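Local coordinates for 2,3-dehydroadipyl-CoA hydratase (Escherichia coli, PDB 4FZW), which catalyses the reversible hydration of 2,3-dehydroadipyl-CoA to 3-hydroxyadipyl-CoA in the breakdown of phenylacetate, at residues Ala194-Met197 with Ala198-Ser201. Sequence-based numbering, arbitrary orientation.
Sequences ASKM and ARHS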
ATOM      1  N   ALA B 194     -24.314   9.656  20.701  1.00 38.42           N
ATOM      2  CA  ALA B 194     -24.187   8.195  20.780  1.00 40.25           C
ATOM      3  C   ALA B 194     -25.567   7.582  20.796  1.00 41.48           C
ATOM      4  O   ALA B 194     -25.760   6.507  20.281  1.00 38.28           O
ATOM      5  CB  ALA B 194     -23.420   7.777  22.015  1.00 35.61           C
ATOM      6  N   SER B 195     -26.532   8.281  21.392  1.00 42.91           N
ATOM      7  CA  SER B 195     -27.893   7.766  21.486  1.00 42.76           C
ATOM      8  C   SER B 195     -28.525   7.704  20.118  1.00 42.60           C
ATOM      9  O   SER B 195     -29.267   6.773  19.811  1.00 44.76           O
ATOM     10  CB  SER B 195     -28.731   8.616  22.434  1.00 40.57           C
ATOM     11  OG  SER B 195     -28.277   8.397  23.751  1.00 47.95           O
ATOM     12  N   LYS B 196     -28.227   8.711  19.306  1.00 40.24           N
ATOM     13  CA  LYS B 196     -28.656   8.740  17.923  1.00 46.71           C
ATOM     14  C   LYS B 196     -27.987   7.611  17.121  1.00 42.99           C
ATOM     15  O   LYS B 196     -28.631   6.932  16.321  1.00 44.76           O
ATOM     16  CB  LYS B 196     -28.328  10.107  17.317  1.00 45.34           C
ATOM     17  CG  LYS B 196     -28.350  10.110  15.805  1.00 53.82           C
ATOM     18  CD  LYS B 196     -29.201  11.238  15.268  1.00 57.89           C
ATOM     19  CE  LYS B 196     -28.578  12.572  15.577  1.00 68.85           C
ATOM     20  NZ  LYS B 196     -29.385  13.679  14.993  1.00 80.73           N
ATOM     21  N   MET B 197     -26.698   7.395  17.337  1.00 38.05           N
ATOM     22  CA  MET B 197     -26.047   6.286  16.647  1.00 45.42           C
ATOM     23  C   MET B 197     -26.639   4.946  17.109  1.00 42.87           C
ATOM     24  O   MET B 197     -27.129   4.179  16.283  1.00 39.38           O
ATOM     25  CB  MET B 197     -24.520   6.362  16.755  1.00 41.10           C
ATOM     26  CG  MET B 197     -23.950   7.584  16.028  1.00 41.53           C
ATOM     27  SD  MET B 197     -22.182   7.699  16.268  1.00 48.62           S
ATOM     28  CE  MET B 197     -22.032   6.528  17.609  1.00 43.84           C
ATOM     29  N   ALA B 198     -26.661   4.722  18.425  1.00 44.55           N
ATOM     30  CA  ALA B 198     -27.232   3.527  19.056  1.00 40.98           C
ATOM     31  C   ALA B 198     -28.671   3.197  18.636  1.00 41.20           C
ATOM     32  O   ALA B 198     -29.235   2.173  19.024  1.00 38.51           O
ATOM     33  CB  ALA B 198     -27.167   3.679  20.570  1.00 41.15           C
ATOM     34  N   ARG B 199     -29.270   4.073  17.853  1.00 42.61           N
ATOM     35  CA  ARG B 199     -30.646   3.886  17.454  1.00 46.57           C
ATOM     36  C   ARG B 199     -30.691   3.052  16.183  1.00 39.57           C
ATOM     37  O   ARG B 199     -31.718   2.469  15.828  1.00 39.09           O
ATOM     38  CB  ARG B 199     -31.301   5.259  17.292  1.00 48.42           C
ATOM     39  CG  ARG B 199     -32.518   5.313  16.416  1.00 52.61           C
ATOM     40  CD  ARG B 199     -33.431   6.444  16.872  1.00 57.77           C
ATOM     41  NE  ARG B 199     -32.737   7.721  17.020  1.00 56.07           N
ATOM     42  CZ  ARG B 199     -33.364   8.889  17.118  1.00 70.70           C
ATOM     43  NH1 ARG B 199     -34.688   8.927  17.081  1.00 68.39           N
ATOM     44  NH2 ARG B 199     -32.678  10.019  17.248  1.00 62.37           N
ATOM     45  N   HIS B 200     -29.546   2.984  15.520  1.00 41.37           N
ATOM     46  CA  HIS B 200     -29.405   2.231  14.274  1.00 41.72           C
ATOM     47  C   HIS B 200     -28.956   0.780  14.518  1.00 38.62           C
ATOM     48  O   HIS B 200     -28.557   0.407  15.622  1.00 33.64           O
ATOM     49  CB  HIS B 200     -28.421   2.951  13.357  1.00 36.69           C
ATOM     50  CG  HIS B 200     -28.742   4.406  13.171  1.00 39.85           C
ATOM     51  ND1 HIS B 200     -30.024   4.865  13.036  1.00 41.13           N
ATOM     52  CD2 HIS B 200     -27.930   5.483  13.112  1.00 39.60           C
ATOM     53  CE1 HIS B 200     -30.002   6.180  12.882  1.00 40.51           C
ATOM     54  NE2 HIS B 200     -28.744   6.580  12.928  1.00 41.94           N
ATOM     55  N   SER B 201     -29.037  -0.026  13.465  1.00 45.97           N
ATOM     56  CA  SER B 201     -28.719  -1.465  13.514  1.00 44.64           C
ATOM     57  C   SER B 201     -27.298  -1.767  14.021  1.00 41.14           C
ATOM     58  O   SER B 201     -26.317  -1.342  13.418  1.00 41.02           O
ATOM     59  CB  SER B 201     -28.947  -2.095  12.139  1.00 41.96           C
ATOM     60  OG  SER B 201     -28.130  -3.241  11.962  1.00 52.06           O
TER
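The imidazole of His200 turns one face to the carbonyl of Lys196, whose O stands 3.4 Å above the ring plane, displaced toward the rim; Met197 O approaches the same ring obliquely, 3.5 Å from CG of His200. With CG of His200 anti to its own carbonyl carbon, chi1 -51° sets the ring beside these two carbonyls at the end of helix 186-197. The other flat group, the Arg199 guanidinium, meets the Lys196 side chain at a slant, CD of Lys196 lying 4.2 Å from NH2 of Arg199. Lys196 NZ and Arg199 NH2, 5.4 Å apart and not in contact, probably repel each other weakly. The backbone is held by two firm bonds. Ala198 N closes the final helical turn on Ala194 O at 2.7 Å, nearly straight (169°), and His200 N reaches Met197 O at 2.8 Å across a type I turn. Ala194 and Met197 pack the helix end against strands 52-56 and 98-102 of the crotonase-fold sheet, while OG of Ser201 caps helix 202-214 by accepting from Ala204 N. His200 NE2 bonds Ser162 O of a second subunit, which places this helix-to-helix corner at a subunit interface. Without the imidazole, an alanine here would lose that bond and is likely to leave a gap beside Leu161 of the second subunit. Backbone hydrogen bonds thus fix the turn, while the imidazole spends NE2 on the neighbouring chain.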